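Side-chain contacts in transcriptional activator, putative (Pyrococcus furiosus, PDB 1RTW), which is of unknown function but is a putative transcriptional activator with the all-helical fold of the TENA/THI-4/PQQC family: residues 129-134 with 196-201; 4-9 with 124-129; 82-87 with 92-97; 38-43 with 150-155. One frame throughout, in Å; residues are numbered along the deposited sequence.

Interaction 1: residues 129-134 with 196-201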
# COMPACT_ATOMS: atom_id res chain seq x y z
N GLU B 129 -6.86 -18.67 -10.52
CA GLU B 129 -6.12 -19.58 -11.40
C GLU B 129 -6.82 -20.91 -11.53
O GLU B 129 -6.94 -21.44 -12.63
CB GLU B 129 -4.68 -19.78 -10.90
CG GLU B 129 -3.89 -18.48 -10.66
CD GLU B 129 -3.68 -17.66 -11.93
OE1 GLU B 129 -4.61 -17.54 -12.72
OE2 GLU B 129 -2.58 -17.09 -12.13
N LYS B 130 -7.29 -21.44 -10.41
CA LYS B 130 -7.98 -22.72 -10.38
C LYS B 130 -9.29 -22.65 -11.17
O LYS B 130 -9.65 -23.60 -11.87
CB LYS B 130 -8.23 -23.13 -8.93
CG LYS B 130 -9.04 -24.39 -8.74
CD LYS B 130 -8.32 -25.62 -9.23
CE LYS B 130 -9.12 -26.86 -8.92
NZ LYS B 130 -8.51 -28.06 -9.54
N ALA B 131 -9.96 -21.51 -11.10
CA ALA B 131 -11.21 -21.32 -11.83
C ALA B 131 -10.98 -21.42 -13.34
O ALA B 131 -11.71 -22.12 -14.04
CB ALA B 131 -11.81 -19.98 -11.50
N TYR B 132 -9.94 -20.74 -13.83
CA TYR B 132 -9.65 -20.75 -15.26
C TYR B 132 -9.13 -22.09 -15.74
O TYR B 132 -9.40 -22.50 -16.88
CB TYR B 132 -8.69 -19.63 -15.63
CG TYR B 132 -9.35 -18.54 -16.44
CD1 TYR B 132 -8.68 -17.91 -17.48
CD2 TYR B 132 -10.68 -18.18 -16.19
CE1 TYR B 132 -9.31 -16.94 -18.26
CE2 TYR B 132 -11.31 -17.21 -16.97
CZ TYR B 132 -10.63 -16.59 -18.01
OH TYR B 132 -11.26 -15.62 -18.77
N TYR B 133 -8.40 -22.79 -14.87
CA TYR B 133 -7.87 -24.10 -15.21
C TYR B 133 -9.03 -25.05 -15.47
O TYR B 133 -9.06 -25.74 -16.49
CB TYR B 133 -6.97 -24.62 -14.09
CG TYR B 133 -6.39 -26.00 -14.34
CD1 TYR B 133 -5.78 -26.31 -15.55
CD2 TYR B 133 -6.47 -26.99 -13.37
CE1 TYR B 133 -5.26 -27.59 -15.79
CE2 TYR B 133 -5.95 -28.27 -13.58
CZ TYR B 133 -5.35 -28.56 -14.79
OH TYR B 133 -4.82 -29.83 -14.99
N GLU B 134 -10.02 -25.03 -14.58
CA GLU B 134 -11.19 -25.89 -14.72
C GLU B 134 -12.06 -25.55 -15.93
O GLU B 134 -12.44 -26.45 -16.70
CB GLU B 134 -12.04 -25.85 -13.44
CG GLU B 134 -11.37 -26.49 -12.24
CD GLU B 134 -11.03 -27.95 -12.45
OE1 GLU B 134 -11.83 -28.67 -13.09
OE2 GLU B 134 -9.96 -28.39 -11.99
N LYS B 196 -17.73 -15.54 -7.37
CA LYS B 196 -18.85 -14.81 -7.96
C LYS B 196 -18.37 -13.94 -9.12
O LYS B 196 -19.04 -13.82 -10.15
CB LYS B 196 -19.53 -13.94 -6.90
CG LYS B 196 -20.29 -14.73 -5.85
CD LYS B 196 -20.94 -13.81 -4.82
CE LYS B 196 -21.59 -14.64 -3.69
NZ LYS B 196 -22.24 -13.80 -2.63
N PHE B 197 -17.20 -13.32 -8.94
CA PHE B 197 -16.61 -12.47 -9.96
C PHE B 197 -16.24 -13.28 -11.19
O PHE B 197 -16.45 -12.83 -12.31
CB PHE B 197 -15.39 -11.75 -9.40
CG PHE B 197 -15.71 -10.44 -8.73
CD1 PHE B 197 -16.41 -9.45 -9.42
CD2 PHE B 197 -15.28 -10.18 -7.44
CE1 PHE B 197 -16.68 -8.22 -8.82
CE2 PHE B 197 -15.54 -8.96 -6.84
CZ PHE B 197 -16.24 -7.97 -7.53
N GLU B 198 -15.72 -14.49 -10.97
CA GLU B 198 -15.35 -15.39 -12.07
C GLU B 198 -16.59 -15.77 -12.87
O GLU B 198 -16.58 -15.76 -14.10
CB GLU B 198 -14.71 -16.67 -11.51
CG GLU B 198 -13.24 -16.54 -11.15
CD GLU B 198 -12.36 -16.29 -12.37
OE1 GLU B 198 -12.54 -16.99 -13.38
OE2 GLU B 198 -11.49 -15.39 -12.33
N LEU B 199 -17.65 -16.11 -12.15
CA LEU B 199 -18.91 -16.49 -12.79
C LEU B 199 -19.50 -15.35 -13.61
O LEU B 199 -20.00 -15.56 -14.71
CB LEU B 199 -19.92 -16.92 -11.73
CG LEU B 199 -21.34 -17.12 -12.27
CD1 LEU B 199 -21.38 -18.26 -13.27
CD2 LEU B 199 -22.31 -17.35 -11.12
N ILE B 200 -19.45 -14.15 -13.05
CA ILE B 200 -19.99 -12.96 -13.69
C ILE B 200 -19.19 -12.49 -14.89
O ILE B 200 -19.75 -11.99 -15.87
CB ILE B 200 -20.09 -11.82 -12.64
CG1 ILE B 200 -21.20 -12.14 -11.63
CG2 ILE B 200 -20.35 -10.47 -13.30
CD1 ILE B 200 -21.22 -11.21 -10.44
N PHE B 201 -17.87 -12.68 -14.84
CA PHE B 201 -17.02 -12.23 -15.93
C PHE B 201 -17.42 -12.82 -17.28
O PHE B 201 -17.36 -12.12 -18.30
CB PHE B 201 -15.56 -12.54 -15.62
CG PHE B 201 -14.60 -11.62 -16.31
CD1 PHE B 201 -14.16 -11.90 -17.61
CD2 PHE B 201 -14.12 -10.48 -15.66
CE1 PHE B 201 -13.25 -11.05 -18.24
CE2 PHE B 201 -13.22 -9.63 -16.27
CZ PHE B 201 -12.78 -9.91 -17.57
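In the centre of the helical fold, helix 118-142 and helix 181-201 pack closely enough for Glu198 to lie directly against Ala131 and Tyr132. The backbones are nearest at these positions, with Ala131 CA 7.2 Å from Glu198 CA, and the small alanine side chain probably helps the glutamate to come this close to the partner helix. Glu198 puts its CG beside its own backbone N, anti to the carbonyl carbon (chi1 -81°), then bends at chi2 (-66°), which folds the carboxylate over the methyl group. Ala131 CB consequently touches two parts of the glutamate: the aliphatic Glu198 CG at 3.7 Å and the oxygen Glu198 OE1 at 3.6 Å. The same OE1 meets the next residue along, lying 3.6 Å from Tyr132 CD2 and 3.8 Å from Tyr132 CE2. Ring and carboxylate stand almost perpendicular, their planes 87° apart, while the oxygen reaches the ring obliquely.

No hydrogen bond crosses between 129-134 and 196-201; those of Glu198 OE2 and Tyr132 OH go elsewhere. Glu198 OE2 is hydrogen-bonded to Tyr105 OH, which fixes the carboxylate from helix 100-115, and Tyr132 OH is hydrogen-bonded to Trp39 NE1. Trp136, Trp156 and Trp202 gather round the Tyr132 ring, whose side chain is about 4 Å from a bound phosphate ion, probably picked up from the crystallisation liquor. Buried acidic and aromatic side chains meeting between long helices make this part of the interior of the helical bundle of the TENA/THI-4/PQQC family.

Interaction 2: residues 4-9 with 124-129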
# COMPACT_ATOMS: atom_id res chain seq x y z
N GLU B 4 -9.50 -27.94 -1.03
CA GLU B 4 -10.66 -28.76 -1.33
C GLU B 4 -11.87 -28.26 -0.55
O GLU B 4 -13.00 -28.31 -1.05
CB GLU B 4 -10.36 -30.23 -1.04
CG GLU B 4 -9.35 -30.81 -2.04
CD GLU B 4 -9.11 -32.30 -1.88
OE1 GLU B 4 -9.84 -32.96 -1.10
OE2 GLU B 4 -8.18 -32.82 -2.54
N GLU B 5 -11.63 -27.73 0.64
CA GLU B 5 -12.72 -27.19 1.45
C GLU B 5 -13.33 -25.99 0.72
O GLU B 5 -14.55 -25.91 0.57
CB GLU B 5 -12.19 -26.73 2.81
CG GLU B 5 -11.76 -27.86 3.73
CD GLU B 5 -11.15 -27.37 5.03
OE1 GLU B 5 -11.44 -26.22 5.45
OE2 GLU B 5 -10.36 -28.13 5.63
N LEU B 6 -12.47 -25.08 0.28
CA LEU B 6 -12.89 -23.88 -0.43
C LEU B 6 -13.77 -24.23 -1.62
O LEU B 6 -14.84 -23.66 -1.79
CB LEU B 6 -11.66 -23.11 -0.91
CG LEU B 6 -10.83 -22.43 0.17
CD1 LEU B 6 -9.61 -21.80 -0.45
CD2 LEU B 6 -11.65 -21.38 0.91
N ILE B 7 -13.31 -25.20 -2.41
CA ILE B 7 -14.04 -25.64 -3.60
C ILE B 7 -15.38 -26.29 -3.29
O ILE B 7 -16.37 -26.03 -3.98
CB ILE B 7 -13.17 -26.61 -4.43
CG1 ILE B 7 -12.07 -25.81 -5.13
CG2 ILE B 7 -14.01 -27.36 -5.46
CD1 ILE B 7 -11.02 -26.65 -5.81
N LYS B 8 -15.42 -27.10 -2.24
CA LYS B 8 -16.63 -27.81 -1.82
C LYS B 8 -17.77 -26.88 -1.43
O LYS B 8 -18.92 -27.07 -1.85
CB LYS B 8 -16.29 -28.76 -0.66
CG LYS B 8 -17.45 -29.63 -0.17
CD LYS B 8 -17.03 -30.57 0.96
CE LYS B 8 -16.63 -29.80 2.22
NZ LYS B 8 -16.17 -30.72 3.30
N GLU B 9 -17.45 -25.83 -0.68
CA GLU B 9 -18.45 -24.89 -0.20
C GLU B 9 -18.90 -23.83 -1.21
O GLU B 9 -19.80 -23.03 -0.92
CB GLU B 9 -17.97 -24.31 1.14
CG GLU B 9 -18.15 -22.83 1.39
CD GLU B 9 -17.24 -22.32 2.49
OE1 GLU B 9 -17.56 -21.28 3.10
OE2 GLU B 9 -16.20 -22.96 2.75
N ALA B 124 -7.18 -15.63 -2.95
CA ALA B 124 -7.78 -15.04 -4.15
C ALA B 124 -7.02 -15.49 -5.40
O ALA B 124 -7.63 -15.76 -6.44
CB ALA B 124 -7.78 -13.51 -4.06
N LEU B 125 -5.69 -15.59 -5.28
CA LEU B 125 -4.86 -16.02 -6.38
C LEU B 125 -5.25 -17.44 -6.80
O LEU B 125 -5.54 -17.69 -7.96
CB LEU B 125 -3.38 -15.98 -6.00
CG LEU B 125 -2.43 -16.56 -7.07
CD1 LEU B 125 -2.46 -15.67 -8.31
CD2 LEU B 125 -1.04 -16.63 -6.53
N TYR B 126 -5.29 -18.35 -5.82
CA TYR B 126 -5.65 -19.74 -6.07
C TYR B 126 -6.98 -19.84 -6.81
O TYR B 126 -7.07 -20.49 -7.84
CB TYR B 126 -5.77 -20.53 -4.76
CG TYR B 126 -6.24 -21.96 -4.95
CD1 TYR B 126 -5.56 -22.82 -5.81
CD2 TYR B 126 -7.37 -22.43 -4.30
CE1 TYR B 126 -6.00 -24.11 -6.02
CE2 TYR B 126 -7.83 -23.74 -4.50
CZ TYR B 126 -7.14 -24.57 -5.36
OH TYR B 126 -7.57 -25.86 -5.59
N CYS B 127 -7.99 -19.20 -6.24
CA CYS B 127 -9.33 -19.20 -6.81
C CYS B 127 -9.34 -18.78 -8.29
O CYS B 127 -9.86 -19.50 -9.13
CB CYS B 127 -10.22 -18.28 -5.98
SG CYS B 127 -11.94 -18.24 -6.48
N GLU B 128 -8.74 -17.64 -8.59
CA GLU B 128 -8.67 -17.12 -9.96
C GLU B 128 -7.97 -18.07 -10.95
O GLU B 128 -8.39 -18.20 -12.10
CB GLU B 128 -7.93 -15.78 -9.95
CG GLU B 128 -7.13 -15.46 -11.24
CD GLU B 128 -5.81 -14.75 -10.98
OE1 GLU B 128 -5.40 -14.61 -9.82
OE2 GLU B 128 -5.17 -14.30 -11.94
N GLU B 129 -6.86 -18.67 -10.52
CA GLU B 129 -6.12 -19.58 -11.40
C GLU B 129 -6.82 -20.91 -11.53
O GLU B 129 -6.94 -21.44 -12.63
CB GLU B 129 -4.68 -19.78 -10.90
CG GLU B 129 -3.89 -18.48 -10.66
CD GLU B 129 -3.68 -17.66 -11.93
OE1 GLU B 129 -4.61 -17.54 -12.72
OE2 GLU B 129 -2.58 -17.09 -12.13
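Ile7 and Leu6, on the N-terminal helix, meet one side chain within 124-129, that of Tyr126. The closest touch is between Ile7 CD1 and Tyr126 OH, at 3.5 Å: the terminal methyl of the isoleucine rests on the outer end of the tyrosine, the two side chains crossing at about a right angle. That methyl also approaches the carbon carrying the hydroxyl, with Ile7 CD1 4.4 Å from Tyr126 CZ. Leu6 meets the ring nearer its CB end and more loosely, Leu6 CD1 lying 4.5 Å from Tyr126 CD2. Both methyls approach the ring obliquely, and no hydrogen bond joins 4-9 to 124-129.

What brings the ring across is its first torsion. Tyr126 holds CG opposite its backbone N (chi1 176°), and the ring then spans most of the gap between segments whose nearest CA atoms, those of Ile7 and Cys127, are 8.6 Å apart. Beyond this first shell, Ile7 also packs on Lys130, one turn along the tyrosine's helix, while Leu6 touches Thr123 and Phe191. Glu5 forms a salt bridge with Arg188, a second tie from the short helix to helix 181-201. Helix 2-8 therefore lies over both helix 118-142 and helix 181-201, and Tyr126 reaches Ile168, Glu169 and Leu172 of helix 159-176 as well.

Interaction 3: residues 82-87 with 92-97; sequences MFEKKA and ISLNGE
Two carbonyl oxygens come unusually near each other where Ile92 returns to Ala87: Ala87 O and Ile92 O are only 3.3 Å apart, a pair of acceptors that cannot bond to one another. The closeness comes with a hydrogen bond from Ile92 N to Ala87 O, 2.9 Å long, with the donor lying in the carbonyl plane and an angle of 159° at the hydrogen. It spans the turn in which helix 66-89 ends and the chain doubles back beside its last turn.

The isoleucine side chain is pressed in at the same place. With CG1 anti to the backbone N (chi1 164°), CG2 is left in the crowded position between that N and the carbonyl carbon, and this methyl comes within 3.2 Å of Ala87 O, a tight fit, and 3.9 Å of Ala87 CB. Two residues on, Leu94 drops back onto the helix, setting its CD1 3.9 Å from Ala87 CB, so that one methyl group serves as the landing point for both loop residues. The same Leu94 CD1 passes over Glu84 CG at 4.3 Å. Ser93 OG accepts from Asn95 N at 3.2 Å, an ST turn that bends the loop around Leu94.

The charged side chains of 82-87 that flank the contact have partners elsewhere: Glu84 OE2 is hydrogen-bonded to Tyr44 OH, and Lys86 NZ to Pro148 O. Chemically the contact therefore rests on a single directed backbone bond, with apolar methyl packing around Ala87 supplying the rest of its hold.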
# COMPACT_ATOMS: atom_id res chain seq x y z
N MSE B 82 0.24 -13.31 -25.71
CA MSE B 82 -0.77 -14.19 -26.29
C MSE B 82 -2.01 -13.40 -26.71
O MSE B 82 -2.59 -13.65 -27.78
CB MSE B 82 -1.13 -15.29 -25.28
CG MSE B 82 -2.29 -16.16 -25.70
SE MSE B 82 -2.64 -17.59 -24.48
CE MSE B 82 -3.41 -16.58 -23.02
N PHE B 83 -2.42 -12.44 -25.88
CA PHE B 83 -3.59 -11.62 -26.19
C PHE B 83 -3.26 -10.67 -27.34
O PHE B 83 -4.06 -10.48 -28.24
CB PHE B 83 -4.02 -10.80 -24.97
CG PHE B 83 -4.95 -11.52 -24.04
CD1 PHE B 83 -6.31 -11.23 -24.04
CD2 PHE B 83 -4.47 -12.46 -23.13
CE1 PHE B 83 -7.18 -11.86 -23.16
CE2 PHE B 83 -5.34 -13.10 -22.24
CZ PHE B 83 -6.70 -12.80 -22.26
N GLU B 84 -2.07 -10.09 -27.29
CA GLU B 84 -1.63 -9.15 -28.32
C GLU B 84 -1.46 -9.76 -29.71
O GLU B 84 -1.82 -9.13 -30.70
CB GLU B 84 -0.33 -8.47 -27.87
CG GLU B 84 -0.53 -7.55 -26.68
CD GLU B 84 0.71 -7.41 -25.82
OE1 GLU B 84 1.78 -7.98 -26.15
OE2 GLU B 84 0.62 -6.71 -24.78
N LYS B 85 -0.94 -10.98 -29.77
CA LYS B 85 -0.74 -11.68 -31.04
C LYS B 85 -2.12 -11.89 -31.65
O LYS B 85 -2.43 -11.33 -32.71
CB LYS B 85 -0.07 -13.05 -30.81
CG LYS B 85 0.79 -13.54 -31.97
CD LYS B 85 0.97 -15.06 -31.94
CE LYS B 85 -0.34 -15.76 -32.29
NZ LYS B 85 -0.34 -17.22 -32.01
N LYS B 86 -2.96 -12.60 -30.92
CA LYS B 86 -4.32 -12.91 -31.34
C LYS B 86 -5.07 -11.66 -31.81
O LYS B 86 -5.83 -11.71 -32.78
CB LYS B 86 -5.08 -13.56 -30.19
CG LYS B 86 -6.38 -14.20 -30.61
CD LYS B 86 -6.10 -15.32 -31.59
CE LYS B 86 -7.37 -15.96 -32.11
NZ LYS B 86 -7.06 -16.99 -33.13
N ALA B 87 -4.83 -10.54 -31.15
CA ALA B 87 -5.49 -9.29 -31.52
C ALA B 87 -5.00 -8.72 -32.85
O ALA B 87 -5.75 -8.06 -33.57
CB ALA B 87 -5.34 -8.28 -30.41
N ILE B 92 -8.09 -6.56 -34.32
CA ILE B 92 -8.90 -6.05 -33.24
C ILE B 92 -8.09 -5.15 -32.29
O ILE B 92 -6.90 -5.37 -32.07
CB ILE B 92 -9.61 -7.23 -32.50
CG1 ILE B 92 -10.16 -6.82 -31.14
CG2 ILE B 92 -8.68 -8.43 -32.41
CD1 ILE B 92 -9.21 -7.08 -29.97
N SER B 93 -8.75 -4.11 -31.78
CA SER B 93 -8.12 -3.17 -30.87
C SER B 93 -8.41 -3.48 -29.40
O SER B 93 -9.55 -3.76 -29.03
CB SER B 93 -8.59 -1.75 -31.18
OG SER B 93 -8.17 -0.86 -30.16
N LEU B 94 -7.37 -3.38 -28.58
CA LEU B 94 -7.47 -3.66 -27.14
C LEU B 94 -7.59 -2.38 -26.32
O LEU B 94 -7.66 -2.43 -25.09
CB LEU B 94 -6.24 -4.44 -26.68
CG LEU B 94 -5.98 -5.80 -27.36
CD1 LEU B 94 -4.52 -6.19 -27.24
CD2 LEU B 94 -6.86 -6.86 -26.77
N ASN B 95 -7.65 -1.24 -27.00
CA ASN B 95 -7.73 0.06 -26.34
C ASN B 95 -9.13 0.59 -26.08
O ASN B 95 -9.30 1.76 -25.70
CB ASN B 95 -6.92 1.08 -27.15
CG ASN B 95 -5.45 0.71 -27.24
OD1 ASN B 95 -4.87 0.70 -28.33
ND2 ASN B 95 -4.84 0.42 -26.10
N GLY B 96 -10.13 -0.27 -26.22
CA GLY B 96 -11.51 0.15 -26.02
C GLY B 96 -12.01 0.32 -24.59
O GLY B 96 -11.26 0.22 -23.62
N GLU B 97 -13.31 0.61 -24.49
CA GLU B 97 -13.98 0.79 -23.21
C GLU B 97 -14.10 -0.54 -22.49
O GLU B 97 -14.50 -1.54 -23.07
CB GLU B 97 -15.36 1.42 -23.40
CG GLU B 97 -15.33 2.90 -23.78
CD GLU B 97 -14.69 3.77 -22.71
OE1 GLU B 97 -15.21 3.80 -21.57
OE2 GLU B 97 -13.65 4.41 -23.01

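Interaction 4: residues 38-43 with 150-155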
# COMPACT_ATOMS: atom_id res chain seq x y z
N LYS B 38 -15.33 -9.10 -27.38
CA LYS B 38 -15.65 -8.41 -26.14
C LYS B 38 -14.96 -9.09 -24.95
O LYS B 38 -14.43 -8.43 -24.07
CB LYS B 38 -17.18 -8.36 -25.93
CG LYS B 38 -17.62 -7.50 -24.77
CD LYS B 38 -19.07 -7.10 -24.91
CE LYS B 38 -19.28 -6.14 -26.07
NZ LYS B 38 -18.52 -4.87 -25.86
N TRP B 39 -14.95 -10.42 -24.95
CA TRP B 39 -14.29 -11.16 -23.88
C TRP B 39 -12.79 -10.87 -23.90
O TRP B 39 -12.18 -10.69 -22.85
CB TRP B 39 -14.52 -12.67 -24.00
CG TRP B 39 -13.62 -13.45 -23.06
CD1 TRP B 39 -13.82 -13.67 -21.72
CD2 TRP B 39 -12.33 -14.00 -23.37
NE1 TRP B 39 -12.73 -14.31 -21.18
CE2 TRP B 39 -11.80 -14.53 -22.17
CE3 TRP B 39 -11.57 -14.10 -24.54
CZ2 TRP B 39 -10.54 -15.14 -22.11
CZ3 TRP B 39 -10.31 -14.71 -24.48
CH2 TRP B 39 -9.81 -15.23 -23.27
N LEU B 40 -12.21 -10.84 -25.10
CA LEU B 40 -10.79 -10.60 -25.29
C LEU B 40 -10.34 -9.25 -24.73
O LEU B 40 -9.42 -9.19 -23.91
CB LEU B 40 -10.45 -10.67 -26.79
CG LEU B 40 -8.98 -10.75 -27.18
CD1 LEU B 40 -8.47 -12.16 -26.96
CD2 LEU B 40 -8.82 -10.36 -28.62
N VAL B 41 -11.00 -8.18 -25.15
CA VAL B 41 -10.69 -6.82 -24.69
C VAL B 41 -10.76 -6.72 -23.17
O VAL B 41 -9.89 -6.12 -22.54
CB VAL B 41 -11.68 -5.80 -25.31
CG1 VAL B 41 -11.49 -4.43 -24.71
CG2 VAL B 41 -11.49 -5.73 -26.84
N ASN B 42 -11.77 -7.33 -22.58
CA ASN B 42 -11.94 -7.28 -21.14
C ASN B 42 -11.02 -8.20 -20.36
O ASN B 42 -10.56 -7.85 -19.27
CB ASN B 42 -13.40 -7.51 -20.77
CG ASN B 42 -14.26 -6.32 -21.10
OD1 ASN B 42 -14.45 -5.43 -20.27
ND2 ASN B 42 -14.78 -6.30 -22.31
N ASP B 43 -10.75 -9.38 -20.88
CA ASP B 43 -9.86 -10.27 -20.15
C ASP B 43 -8.42 -9.77 -20.23
O ASP B 43 -7.64 -9.98 -19.31
CB ASP B 43 -9.96 -11.70 -20.65
CG ASP B 43 -9.65 -12.70 -19.56
OD1 ASP B 43 -10.36 -12.71 -18.53
OD2 ASP B 43 -8.69 -13.48 -19.72
N GLN B 150 -7.78 -21.95 -30.27
CA GLN B 150 -7.09 -23.08 -29.66
C GLN B 150 -5.94 -22.64 -28.74
O GLN B 150 -5.71 -23.27 -27.70
CB GLN B 150 -6.58 -24.02 -30.75
CG GLN B 150 -6.12 -25.36 -30.24
CD GLN B 150 -7.23 -26.14 -29.59
OE1 GLN B 150 -8.36 -26.17 -30.09
NE2 GLN B 150 -6.92 -26.80 -28.48
N GLU B 151 -5.27 -21.56 -29.10
CA GLU B 151 -4.15 -21.04 -28.30
C GLU B 151 -4.55 -20.85 -26.84
O GLU B 151 -3.87 -21.34 -25.94
CB GLU B 151 -3.64 -19.71 -28.87
CG GLU B 151 -3.38 -19.70 -30.37
CD GLU B 151 -4.41 -18.88 -31.14
OE1 GLU B 151 -5.62 -19.22 -31.08
OE2 GLU B 151 -4.01 -17.89 -31.80
N PHE B 152 -5.67 -20.16 -26.63
CA PHE B 152 -6.20 -19.90 -25.29
C PHE B 152 -6.66 -21.16 -24.57
O PHE B 152 -6.41 -21.33 -23.38
CB PHE B 152 -7.36 -18.91 -25.35
CG PHE B 152 -6.98 -17.59 -25.91
CD1 PHE B 152 -6.59 -16.56 -25.07
CD2 PHE B 152 -6.97 -17.38 -27.28
CE1 PHE B 152 -6.18 -15.35 -25.59
CE2 PHE B 152 -6.57 -16.17 -27.81
CZ PHE B 152 -6.18 -15.15 -26.97
N ILE B 153 -7.33 -22.04 -25.31
CA ILE B 153 -7.82 -23.29 -24.75
C ILE B 153 -6.66 -24.12 -24.24
O ILE B 153 -6.71 -24.66 -23.13
CB ILE B 153 -8.60 -24.10 -25.79
CG1 ILE B 153 -9.73 -23.26 -26.36
CG2 ILE B 153 -9.18 -25.35 -25.15
CD1 ILE B 153 -10.45 -23.91 -27.51
N ASN B 154 -5.60 -24.20 -25.04
CA ASN B 154 -4.41 -24.97 -24.69
C ASN B 154 -3.63 -24.38 -23.53
O ASN B 154 -3.24 -25.11 -22.63
CB ASN B 154 -3.46 -25.11 -25.89
CG ASN B 154 -3.98 -26.10 -26.94
OD1 ASN B 154 -4.75 -27.01 -26.63
ND2 ASN B 154 -3.54 -25.91 -28.18
N HIS B 155 -3.41 -23.07 -23.54
CA HIS B 155 -2.65 -22.45 -22.46
C HIS B 155 -3.25 -22.67 -21.07
O HIS B 155 -2.55 -23.13 -20.17
CB HIS B 155 -2.44 -20.95 -22.71
CG HIS B 155 -1.76 -20.26 -21.56
ND1 HIS B 155 -2.43 -19.38 -20.73
CD2 HIS B 155 -0.53 -20.40 -21.04
CE1 HIS B 155 -1.63 -19.03 -19.74
NE2 HIS B 155 -0.47 -19.63 -19.90
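Trp39 carries its CG anti to the backbone N (chi1 169°), whereas Phe152 has CG beside the backbone N (chi1 -61°), and with these different torsions the two rings reach out from helix 33-60 and helix 150-157 and meet in an offset edge-to-face (T-shaped) pair. The edge belongs to the tryptophan: its six-membered ring is directed at the face of Phe152, with CZ3 over that face. The ring planes stand at 84°, and the centroid of the Trp39 six-membered ring is 5.7 Å from that of Phe152. The nearest atoms are Trp39 CH2 and Phe152 CD1, at 3.9 Å, and CD1 lies near the plane of the indole. Taken whole, the two side chains run alongside each other and point opposite ways.

Leu40, the next residue on the tryptophan helix, meets the far end of the phenylalanine. Its CD1 lies 3.8 Å from Phe152 CZ, obliquely to the ring, and the two side chains cross at about a right angle. Phe152 also packs edge-to-face with Phe83 of helix 66-89, which leaves it at the meeting of three helices in the bundle's interior. The backbones stay well apart, Leu40 CA being 10.4 Å from Phe152 CA, so ring-to-ring and methyl-to-ring contact does the joining.

Within 38-43 the tryptophan is backed by its own helix: one turn on, Asp43 CB sits 3.6 Å above the plane of the Trp39 ring, toward its rim.

Overall arrangement
From the N terminus, 4-9 waits until 124-129 to close interaction 2, laying the first short helix on helix 118-142. Inside that span, 38-43 opens interaction 4, which closes at 150-155, so the two cross. Interaction 3, a short turn after helix 66-89, is nested within both and packs against interaction 4, Lys86 CG touching Phe152 CE2. Interaction 1 starts where interaction 2 ends, sharing Glu129, and crosses interaction 4 before closing at 196-201. Interactions 2 and 4 lie on opposite sides of the chain's centre; interaction 1, close to that centre, touches both and brings the C-terminal helix into the bundle.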